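Side-chain contacts in mandelate racemase/muconate lactonizing enzyme (Roseovarius nubinhibens, PDB 2QDD), which is of unknown function but belongs to the enolase superfamily and probably carries out a magnesium-dependent reaction of the mandelate racemase/muconate lactonizing enzyme type: residues A[254-259]-A[285-290]; A[329-332]-A[338-341]; A[39-42]-A[46-49]; A[181-186]-A[193-198]. All coordinates share one frame; numbering follows the deposited sequence. Where two conformers were deposited one is given.

Contact 1 (A[254-259]-A[285-290]); sequences AAWSRG and VSVGWQ
Trp256 and Val287 are the closest pair of backbone positions, with 8.1 Å between Trp256 CA and Val287 CA, where the C-terminal turns of helices 249-258 and 274-287 meet. Both helices end in a Schellman motif, at Gly259 and at Gly288, each with positive phi. The turn at Gly288 leads straight to Trp289, so one helix end supplies two apolar groups, Val287 and Trp289. Trp256 receives both. Its CG lies anti to the backbone N (chi1 172°), which carries the indole out toward Val287. The pyrrole side of the indole does the touching: Trp256 NE1 is 3.6 Å from Val287 CG1, and Trp256 CD1 is 3.7 Å from the same methyl. Val287 CG2 lies over a face of Trp289 in its own segment, 3.7 Å above that ring plane, toward the rim. Trp289 reaches helix 249-258 with the CZ2 corner of its six-membered ring, next to the ring fusion. Trp289 CZ2 lies 3.9 Å from Trp256 CB and 4.4 Å from Ala255 CB. The backbone N of Trp256 lies in the plane of the Trp289 ring, at its edge. Phe283 packs edge-to-face with Trp289, and Leu226 of helix 226-233 touches Ala255. Leu253 of a neighbouring subunit packs on both Trp256 and Val287. These are neighbouring outer helices of the TIM-type barrel. No hydrogen bond or salt bridge crosses between the segments, so the two helix ends are held here by shape and by the burial of apolar surface, which continues into the subunit interface.

Contact 2 (A[329-332]-A[338-341]); sequences ADDP and ARNR
Asp331 and Arg339 form a surface salt bridge across a loop. Both lie in the irregular chain between helix 300-311 and strand 344-345. The backbones stay well apart: 11.8 Å separates Asp331 CA from Arg339 CA, their nearest approach, so the side chains alone span the gap. They come from opposite directions. Arg339 NH2 donates to Asp331 OD2 over 2.7 Å, with an angle of 152° at the hydrogen. A second, weak bond of 3.4 Å runs from Arg339 NH1 to the same Asp331 OD2. Both guanidinium nitrogens thus converge on one oxygen, and the pair is not a bidentate, two-oxygen to two-nitrogen bridge. Carboxylate and guanidinium are turned 31° apart, and NH2 meets OD2 from above the carboxylate plane. The carboxylate lies at the edge of the guanidinium, near its plane. The contact belongs to the C-terminal part of the enolase-superfamily barrel domain, where the chain passes from the last long barrel helix toward strand 344-345. Pro332 packs on Leu13 of strand 5-22, which places this loop against the N-terminal sheet. The other oxygen, Asp331 OD1, accepts from the backbone N of Ile333, an Asx turn, which limits the rotation of the carboxylate. Arg339 NH1 also donates to the backbone O of Gln336. The arginine chain bends at chi2 and again at chi3 on its way to the aspartate. Its side chain also rests on His325 and on Ala300 of helix 300-311.

Contact 3 (A[39-42]-A[46-49]); sequences RIDT and VTGW
Arg39 has CG anti to its own backbone N (chi1 174°), while Trp49 has CG anti to its carbonyl carbon (chi1 -68°), and these settings lay the two side chains next to each other, pointing the same way. Arg39 CB then sits over one face of the indole, 3.6 Å from the centroid of the six-membered ring of Trp49, in a CH-pi contact. Further out, Arg39 CD is 3.5 Å from Trp49 CZ2. The guanidinium plane stands 76° from the ring plane, so the arginine lends its methylenes to the ring and does not stack its charged group on it. Its NE instead pairs with Asp41 OD1 in a salt bridge within the strand. The other oxygen of that carboxylate, Asp41 OD2, takes a 2.7 Å hydrogen bond from Thr47 OG1, nearly in line with its C-O bond. Beneath these side chains the strands run antiparallel. Ile40 and Gly48 are a hydrogen-bonded pair, with Ile40 N to Gly48 O at 2.9 Å and Gly48 N to Ile40 O at 3.0 Å. Near the turn, Thr42 OG1 donates to a lone pair of Val46 O over 2.7 Å. The weak bond from Thr42 N reaches the same carbonyl. This is the beta hairpin of strands 29-42 and 47-52 in the N-terminal domain. Arg39, Asp41, Thr47 and Trp49 share one face of its sheet, and Ile40 packs from the other onto Ala110 and Ile114 of helix 101-119. Strand 5-22 continues the sheet beside 29-42, and Asp113 and Gln117 of helix 101-119 bond to the backbone of strand 47-52.

Contact 4 (A[181-186]-A[193-198]); sequences EAISAG and VTFDVN
A single methyl, Ile183 CG2, meets two side chains that point from strand 192-196 toward the helix. Ile183 CG2 lies 3.7 Å from Phe195 CE2, and it meets Val193 CG1 at 3.8 Å. The side chains of Ile183 and Phe195 slide past each other in opposite directions, and the CG2 branch makes the closest contacts. Ile183 CG2 is placed there by a first torsion that sets it anti to the backbone N, with CG1 beside that nitrogen (chi1 -74°). Ile183 CD1 is 4.1 Å from Phe195 CE2. The ring also meets the helix backbone: Ser184 N lies at its edge, near the ring plane, 4.3 Å from Phe195 CZ. The polar end of Ser184 is used elsewhere, since OG bonds to Asp217. No hydrogen bond crosses the contact. Ala166 of strand 163-167 packs on both Ile183 and Phe195, and Met149 and Ile153 of helix 146-159 close over Ile183. The short axes of helix and strand lie 9.9 Å apart, and their N-to-C directions are 162° apart, so nearly antiparallel. Thr194 and Asp196 alternate with the packed residues and belong to the barrel interior. Asp196 is a magnesium ligand, though no metal is bound in this chain. Its OD1 accepts from Asn198 N in an Asx turn, and its OD2 pairs with Lys167. This is the helix-to-strand packing of a beta-alpha-beta unit, strand 163-167, helix 173-185 and strand 192-196, with the metal site at the C-terminal strand end, as in enolase-superfamily barrels.

From the N terminus, contact 3 comes first and closes the short turn of a hairpin in the N-terminal domain. Contact 4 follows in the barrel, closing the turn between helix 173-185 and strand 192-196. Contact 1 spans 25 residues and joins the ends of two later helices of the same barrel. Contact 2 closes a small loop after helix 300-311. All four are in series, and none nests in or crosses another. Contacts 2 and 3 are about 9 Å apart at their nearest atoms, although one is in the barrel domain and the other in the N-terminal domain. Contacts 1 and 4 come equally near each other, while contacts 3 and 4 are on opposite sides of the chain's centre.

Contact 1 (A[254-259]-A[285-290])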
loop_
_atom_site.group_PDB
_atom_site.type_symbol
_atom_site.label_atom_id
_atom_site.label_comp_id
_atom_site.label_asym_id
_atom_site.label_seq_id
_atom_site.Cartn_x
_atom_site.Cartn_y
_atom_site.Cartn_z
ATOM N N ALA A 254 -12.253 9.270 -4.490
ATOM C CA ALA A 254 -10.947 9.501 -3.876
ATOM C C ALA A 254 -11.010 9.645 -2.361
ATOM O O ALA A 254 -10.197 9.049 -1.656
ATOM C CB ALA A 254 -10.274 10.722 -4.499
ATOM N N ALA A 255 -11.967 10.434 -1.868
ATOM C CA ALA A 255 -12.170 10.617 -0.424
ATOM C C ALA A 255 -12.484 9.293 0.267
ATOM O O ALA A 255 -11.963 9.009 1.347
ATOM C CB ALA A 255 -13.290 11.630 -0.161
ATOM N N TRP A 256 -13.323 8.484 -0.381
ATOM C CA TRP A 256 -13.711 7.174 0.131
ATOM C C TRP A 256 -12.531 6.187 0.250
ATOM O O TRP A 256 -12.359 5.551 1.294
ATOM C CB TRP A 256 -14.849 6.569 -0.708
ATOM C CG TRP A 256 -15.133 5.162 -0.315
ATOM C CD1 TRP A 256 -15.844 4.742 0.774
ATOM C CD2 TRP A 256 -14.662 3.980 -0.970
ATOM N NE1 TRP A 256 -15.861 3.367 0.826
ATOM C CE2 TRP A 256 -15.137 2.875 -0.229
ATOM C CE3 TRP A 256 -13.879 3.746 -2.110
ATOM C CZ2 TRP A 256 -14.868 1.554 -0.599
ATOM C CZ3 TRP A 256 -13.606 2.430 -2.475
ATOM C CH2 TRP A 256 -14.099 1.351 -1.719
ATOM N N SER A 257 -11.738 6.066 -0.814
ATOM C CA SER A 257 -10.635 5.107 -0.849
ATOM C C SER A 257 -9.435 5.481 0.027
ATOM O O SER A 257 -8.661 4.608 0.413
ATOM C CB SER A 257 -10.193 4.820 -2.290
ATOM O OG SER A 257 -9.808 6.006 -2.953
ATOM N N ARG A 258 -9.288 6.770 0.340
ATOM C CA ARG A 258 -8.277 7.239 1.293
ATOM C C ARG A 258 -8.736 7.110 2.747
ATOM O O ARG A 258 -7.922 7.210 3.660
ATOM C CB ARG A 258 -7.907 8.702 1.027
ATOM C CG ARG A 258 -7.095 8.954 -0.225
ATOM C CD ARG A 258 -7.242 10.408 -0.649
ATOM N NE ARG A 258 -6.180 10.845 -1.554
ATOM C CZ ARG A 258 -5.018 11.362 -1.164
ATOM N NH1 ARG A 258 -4.124 11.727 -2.072
ATOM N NH2 ARG A 258 -4.741 11.509 0.129
ATOM N N GLY A 259 -10.036 6.908 2.957
ATOM C CA GLY A 259 -10.633 6.954 4.299
ATOM C C GLY A 259 -10.605 8.332 4.942
ATOM O O GLY A 259 -10.415 8.457 6.150
ATOM N N VAL A 285 -24.898 6.851 0.757
ATOM C CA VAL A 285 -25.743 5.829 1.372
ATOM C C VAL A 285 -25.069 4.448 1.345
ATOM O O VAL A 285 -25.038 3.753 2.366
ATOM C CB VAL A 285 -27.141 5.782 0.686
ATOM C CG1 VAL A 285 -27.945 4.545 1.115
ATOM C CG2 VAL A 285 -27.923 7.062 0.978
ATOM N N SER A 286 -24.506 4.079 0.193
ATOM C CA SER A 286 -23.846 2.782 0.007
ATOM C C SER A 286 -22.623 2.559 0.899
ATOM O O SER A 286 -22.326 1.423 1.268
ATOM C CB SER A 286 -23.453 2.587 -1.459
ATOM O OG SER A 286 -24.584 2.708 -2.302
ATOM N N VAL A 287 -21.923 3.641 1.243
ATOM C CA VAL A 287 -20.662 3.554 1.990
ATOM C C VAL A 287 -20.810 4.030 3.437
ATOM O O VAL A 287 -19.849 4.012 4.216
ATOM C CB VAL A 287 -19.483 4.290 1.265
ATOM C CG1 VAL A 287 -19.282 3.739 -0.133
ATOM C CG2 VAL A 287 -19.703 5.796 1.206
ATOM N N GLY A 288 -22.020 4.459 3.783
ATOM C CA GLY A 288 -22.371 4.803 5.155
ATOM C C GLY A 288 -21.934 6.189 5.580
ATOM O O GLY A 288 -21.666 6.415 6.756
ATOM N N TRP A 289 -21.860 7.113 4.625
ATOM C CA TRP A 289 -21.609 8.518 4.934
ATOM C C TRP A 289 -22.839 9.162 5.559
ATOM O O TRP A 289 -23.970 8.775 5.272
ATOM C CB TRP A 289 -21.213 9.290 3.672
ATOM C CG TRP A 289 -19.777 9.117 3.246
ATOM C CD1 TRP A 289 -18.758 8.573 3.974
ATOM C CD2 TRP A 289 -19.205 9.510 1.988
ATOM N NE1 TRP A 289 -17.591 8.595 3.248
ATOM C CE2 TRP A 289 -17.835 9.168 2.027
ATOM C CE3 TRP A 289 -19.718 10.118 0.833
ATOM C CZ2 TRP A 289 -16.968 9.410 0.949
ATOM C CZ3 TRP A 289 -18.855 10.355 -0.239
ATOM C CH2 TRP A 289 -17.496 10.004 -0.166
ATOM N N GLN A 290 -22.609 10.147 6.417
ATOM C CA GLN A 290 -23.676 11.037 6.857
ATOM C C GLN A 290 -23.516 12.391 6.178
ATOM O O GLN A 290 -22.402 12.851 5.984
ATOM C CB GLN A 290 -23.633 11.185 8.369
ATOM C CG GLN A 290 -24.114 9.956 9.112
ATOM C CD GLN A 290 -24.379 10.242 10.566
ATOM O OE1 GLN A 290 -23.541 10.814 11.262
ATOM N NE2 GLN A 290 -25.554 9.850 11.038
#

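Contact 2 (A[329-332]-A[338-341])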
loop_
_atom_site.group_PDB
_atom_site.type_symbol
_atom_site.label_atom_id
_atom_site.label_comp_id
_atom_site.label_asym_id
_atom_site.label_seq_id
_atom_site.Cartn_x
_atom_site.Cartn_y
_atom_site.Cartn_z
ATOM N N ALA A 329 -31.823 39.703 3.072
ATOM C CA ALA A 329 -32.743 40.753 3.512
ATOM C C ALA A 329 -33.937 40.941 2.568
ATOM O O ALA A 329 -34.973 41.476 2.969
ATOM C CB ALA A 329 -31.998 42.062 3.701
ATOM N N ASP A 330 -33.788 40.498 1.320
ATOM C CA ASP A 330 -34.871 40.546 0.335
ATOM C C ASP A 330 -35.456 39.157 0.042
ATOM O O ASP A 330 -34.801 38.139 0.275
ATOM C CB ASP A 330 -34.377 41.197 -0.960
ATOM C CG ASP A 330 -35.377 42.183 -1.544
ATOM O OD1 ASP A 330 -36.593 41.883 -1.551
ATOM O OD2 ASP A 330 -34.940 43.261 -2.002
ATOM N N ASP A 331 -36.689 39.131 -0.464
ATOM C CA ASP A 331 -37.336 37.901 -0.926
ATOM C C ASP A 331 -38.084 38.174 -2.236
ATOM O O ASP A 331 -39.068 38.920 -2.246
ATOM C CB ASP A 331 -38.301 37.369 0.148
ATOM C CG ASP A 331 -38.763 35.928 -0.105
ATOM O OD1 ASP A 331 -38.522 35.359 -1.193
ATOM O OD2 ASP A 331 -39.393 35.361 0.810
ATOM N N PRO A 332 -37.608 37.580 -3.346
ATOM C CA PRO A 332 -38.257 37.645 -4.660
ATOM C C PRO A 332 -39.358 36.603 -4.905
ATOM O O PRO A 332 -40.073 36.691 -5.910
ATOM C CB PRO A 332 -37.094 37.401 -5.617
ATOM C CG PRO A 332 -36.209 36.477 -4.863
ATOM C CD PRO A 332 -36.341 36.825 -3.405
ATOM N N ALA A 338 -39.541 26.031 0.309
ATOM C CA ALA A 338 -39.379 25.420 1.622
ATOM C C ALA A 338 -38.862 26.436 2.632
ATOM O O ALA A 338 -37.801 27.026 2.435
ATOM C CB ALA A 338 -38.444 24.230 1.532
ATOM N N ARG A 339 -39.623 26.646 3.704
ATOM C CA ARG A 339 -39.290 27.662 4.705
ATOM C C ARG A 339 -39.130 27.054 6.095
ATOM O O ARG A 339 -39.645 25.966 6.375
ATOM C CB ARG A 339 -40.334 28.791 4.749
ATOM C CG ARG A 339 -41.082 29.095 3.444
ATOM C CD ARG A 339 -40.211 29.772 2.386
ATOM N NE ARG A 339 -39.697 31.070 2.808
ATOM C CZ ARG A 339 -39.478 32.098 1.993
ATOM N NH1 ARG A 339 -39.734 32.008 0.694
ATOM N NH2 ARG A 339 -38.998 33.230 2.482
ATOM N N ASN A 340 -38.416 27.765 6.964
ATOM C CA ASN A 340 -38.132 27.280 8.305
ATOM C C ASN A 340 -39.248 27.640 9.279
ATOM O O ASN A 340 -39.515 28.820 9.532
ATOM C CB ASN A 340 -36.786 27.820 8.800
ATOM C CG ASN A 340 -36.375 27.247 10.154
ATOM O OD1 ASN A 340 -36.833 26.182 10.561
ATOM N ND2 ASN A 340 -35.497 27.957 10.849
ATOM N N ARG A 341 -39.891 26.610 9.821
ATOM C CA ARG A 341 -40.790 26.765 10.959
ATOM C C ARG A 341 -40.360 25.901 12.140
ATOM O O ARG A 341 -40.406 24.666 12.075
ATOM C CB ARG A 341 -42.250 26.495 10.566
ATOM C CG ARG A 341 -42.463 25.412 9.505
ATOM C CD ARG A 341 -43.945 25.258 9.162
ATOM N NE ARG A 341 -44.289 25.887 7.885
ATOM C CZ ARG A 341 -44.725 27.138 7.743
ATOM N NH1 ARG A 341 -44.881 27.927 8.801
ATOM N NH2 ARG A 341 -45.008 27.602 6.533
#

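Contact 3 (A[39-42]-A[46-49])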
loop_
_atom_site.group_PDB
_atom_site.type_symbol
_atom_site.label_atom_id
_atom_site.label_comp_id
_atom_site.label_asym_id
_atom_site.label_seq_id
_atom_site.Cartn_x
_atom_site.Cartn_y
_atom_site.Cartn_z
ATOM N N ARG A 39 -35.205 30.436 -16.727
ATOM C CA ARG A 39 -36.498 29.883 -17.121
ATOM C C ARG A 39 -36.312 29.086 -18.398
ATOM O O ARG A 39 -35.777 29.602 -19.375
ATOM C CB ARG A 39 -37.524 31.005 -17.347
ATOM C CG ARG A 39 -38.858 30.516 -17.909
ATOM C CD ARG A 39 -39.864 31.636 -18.095
ATOM N NE ARG A 39 -39.517 32.530 -19.194
ATOM C CZ ARG A 39 -39.908 33.799 -19.286
ATOM N NH1 ARG A 39 -40.669 34.340 -18.338
ATOM N NH2 ARG A 39 -39.534 34.530 -20.330
ATOM N N ILE A 40 -36.748 27.831 -18.377
ATOM C CA ILE A 40 -36.742 26.990 -19.571
ATOM C C ILE A 40 -38.172 26.758 -20.052
ATOM O O ILE A 40 -38.985 26.151 -19.345
ATOM C CB ILE A 40 -36.053 25.613 -19.322
ATOM C CG1 ILE A 40 -34.621 25.802 -18.800
ATOM C CG2 ILE A 40 -36.077 24.768 -20.592
ATOM C CD1 ILE A 40 -33.748 24.555 -18.886
ATOM N N ASP A 41 -38.466 27.237 -21.259
ATOM C CA ASP A 41 -39.758 27.000 -21.890
ATOM C C ASP A 41 -39.662 25.845 -22.863
ATOM O O ASP A 41 -38.630 25.649 -23.505
ATOM C CB ASP A 41 -40.248 28.256 -22.619
ATOM C CG ASP A 41 -40.605 29.381 -21.666
ATOM O OD1 ASP A 41 -40.083 30.503 -21.835
ATOM O OD2 ASP A 41 -41.410 29.145 -20.744
ATOM N N THR A 42 -40.746 25.085 -22.966
ATOM C CA THR A 42 -40.852 24.013 -23.951
ATOM C C THR A 42 -41.987 24.289 -24.936
ATOM O O THR A 42 -42.778 25.213 -24.735
ATOM C CB THR A 42 -41.106 22.649 -23.285
ATOM O OG1 THR A 42 -42.338 22.698 -22.563
ATOM C CG2 THR A 42 -39.968 22.268 -22.338
ATOM N N VAL A 46 -45.040 23.601 -20.846
ATOM C CA VAL A 46 -44.474 23.283 -19.536
ATOM C C VAL A 46 -43.110 23.947 -19.333
ATOM O O VAL A 46 -42.203 23.827 -20.162
ATOM C CB VAL A 46 -44.510 21.750 -19.197
ATOM C CG1 VAL A 46 -44.076 20.895 -20.376
ATOM C CG2 VAL A 46 -43.708 21.423 -17.939
ATOM N N THR A 47 -43.008 24.670 -18.223
ATOM C CA THR A 47 -41.947 25.627 -17.969
ATOM C C THR A 47 -41.263 25.258 -16.641
ATOM O O THR A 47 -41.938 24.991 -15.642
ATOM C CB THR A 47 -42.544 27.064 -17.925
ATOM O OG1 THR A 47 -42.869 27.486 -19.259
ATOM C CG2 THR A 47 -41.595 28.067 -17.287
ATOM N N GLY A 48 -39.929 25.221 -16.646
ATOM C CA GLY A 48 -39.150 24.947 -15.432
ATOM C C GLY A 48 -38.274 26.113 -15.021
ATOM O O GLY A 48 -37.829 26.890 -15.866
ATOM N N TRP A 49 -38.032 26.236 -13.720
ATOM C CA TRP A 49 -37.116 27.245 -13.197
ATOM C C TRP A 49 -35.922 26.646 -12.458
ATOM O O TRP A 49 -36.063 25.670 -11.717
ATOM C CB TRP A 49 -37.854 28.224 -12.292
ATOM C CG TRP A 49 -38.822 29.103 -13.030
ATOM C CD1 TRP A 49 -40.093 28.777 -13.420
ATOM C CD2 TRP A 49 -38.603 30.453 -13.460
ATOM N NE1 TRP A 49 -40.676 29.840 -14.065
ATOM C CE2 TRP A 49 -39.786 30.883 -14.100
ATOM C CE3 TRP A 49 -37.527 31.345 -13.357
ATOM C CZ2 TRP A 49 -39.924 32.168 -14.638
ATOM C CZ3 TRP A 49 -37.664 32.622 -13.896
ATOM C CH2 TRP A 49 -38.854 33.018 -14.527
#

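Contact 4 (A[181-186]-A[193-198])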
loop_
_atom_site.group_PDB
_atom_site.type_symbol
_atom_site.label_atom_id
_atom_site.label_comp_id
_atom_site.label_asym_id
_atom_site.label_seq_id
_atom_site.Cartn_x
_atom_site.Cartn_y
_atom_site.Cartn_z
ATOM N N GLU A 181 -13.737 23.986 23.380
ATOM C CA GLU A 181 -13.986 23.385 24.691
ATOM C C GLU A 181 -15.141 24.024 25.466
ATOM O O GLU A 181 -15.804 23.347 26.249
ATOM C CB GLU A 181 -12.715 23.342 25.548
ATOM C CG GLU A 181 -11.606 22.444 25.003
ATOM C CD GLU A 181 -11.766 20.962 25.345
ATOM O OE1 GLU A 181 -10.822 20.389 25.934
ATOM O OE2 GLU A 181 -12.812 20.359 25.012
ATOM N N ALA A 182 -15.382 25.314 25.237
ATOM C CA ALA A 182 -16.526 25.999 25.842
ATOM C C ALA A 182 -17.845 25.597 25.183
ATOM O O ALA A 182 -18.810 25.266 25.874
ATOM C CB ALA A 182 -16.340 27.515 25.797
ATOM N N ILE A 183 -17.865 25.624 23.851
ATOM C CA ILE A 183 -19.069 25.359 23.055
ATOM C C ILE A 183 -19.551 23.909 23.203
ATOM O O ILE A 183 -20.757 23.652 23.322
ATOM C CB ILE A 183 -18.839 25.728 21.559
ATOM C CG1 ILE A 183 -18.835 27.249 21.375
ATOM C CG2 ILE A 183 -19.890 25.109 20.660
ATOM C CD1 ILE A 183 -18.339 27.697 20.017
ATOM N N SER A 184 -18.604 22.977 23.217
ATOM C CA SER A 184 -18.914 21.556 23.349
ATOM C C SER A 184 -19.430 21.194 24.744
ATOM O O SER A 184 -20.312 20.343 24.878
ATOM C CB SER A 184 -17.690 20.711 23.001
ATOM O OG SER A 184 -18.045 19.361 22.761
ATOM N N ALA A 185 -18.886 21.845 25.771
ATOM C CA ALA A 185 -19.291 21.583 27.152
ATOM C C ALA A 185 -20.539 22.362 27.580
ATOM O O ALA A 185 -21.197 21.994 28.557
ATOM C CB ALA A 185 -18.140 21.848 28.106
ATOM N N GLY A 186 -20.863 23.426 26.850
ATOM C CA GLY A 186 -21.997 24.282 27.195
ATOM C C GLY A 186 -23.172 24.216 26.235
ATOM O O GLY A 186 -23.971 25.153 26.159
ATOM N N VAL A 193 -23.413 20.274 17.762
ATOM C CA VAL A 193 -22.519 21.182 17.037
ATOM C C VAL A 193 -21.696 20.527 15.930
ATOM O O VAL A 193 -21.227 19.395 16.066
ATOM C CB VAL A 193 -21.582 22.005 17.959
ATOM C CG1 VAL A 193 -22.337 23.147 18.601
ATOM C CG2 VAL A 193 -20.902 21.131 19.001
ATOM N N THR A 194 -21.542 21.264 14.835
ATOM C CA THR A 194 -20.458 21.078 13.883
ATOM C C THR A 194 -19.531 22.289 13.998
ATOM O O THR A 194 -19.992 23.427 13.958
ATOM C CB THR A 194 -21.021 20.964 12.434
ATOM O OG1 THR A 194 -21.887 19.825 12.346
ATOM C CG2 THR A 194 -19.904 20.820 11.395
ATOM N N PHE A 195 -18.232 22.041 14.155
ATOM C CA PHE A 195 -17.236 23.107 14.069
ATOM C C PHE A 195 -16.742 23.271 12.648
ATOM O O PHE A 195 -16.031 22.411 12.125
ATOM C CB PHE A 195 -16.073 22.866 15.032
ATOM C CG PHE A 195 -16.476 22.897 16.475
ATOM C CD1 PHE A 195 -16.681 21.717 17.172
ATOM C CD2 PHE A 195 -16.670 24.108 17.131
ATOM C CE1 PHE A 195 -17.064 21.735 18.507
ATOM C CE2 PHE A 195 -17.052 24.140 18.465
ATOM C CZ PHE A 195 -17.252 22.951 19.157
ATOM N N ASP A 196 -17.138 24.385 12.033
ATOM C CA ASP A 196 -16.837 24.680 10.635
ATOM C C ASP A 196 -15.644 25.631 10.537
ATOM O O ASP A 196 -15.698 26.786 10.970
ATOM C CB ASP A 196 -18.071 25.259 9.931
ATOM C CG ASP A 196 -17.835 25.556 8.451
ATOM O OD1 ASP A 196 -16.875 25.023 7.843
ATOM O OD2 ASP A 196 -18.635 26.332 7.884
ATOM N N VAL A 197 -14.570 25.113 9.953
ATOM C CA VAL A 197 -13.258 25.745 9.975
ATOM C C VAL A 197 -13.127 26.557 8.693
ATOM O O VAL A 197 -12.378 27.541 8.643
ATOM C CB VAL A 197 -12.149 24.659 10.054
ATOM C CG1 VAL A 197 -10.766 25.261 10.043
ATOM C CG2 VAL A 197 -12.337 23.792 11.293
ATOM N N ASN A 198 -13.909 26.140 7.691
ATOM C CA ASN A 198 -13.840 26.633 6.317
ATOM C C ASN A 198 -12.449 26.889 5.779
ATOM O O ASN A 198 -12.091 28.002 5.372
ATOM C CB ASN A 198 -14.787 27.803 6.061
ATOM C CG ASN A 198 -15.654 27.579 4.836
ATOM O OD1 ASN A 198 -16.884 27.618 4.919
ATOM N ND2 ASN A 198 -15.015 27.334 3.685
#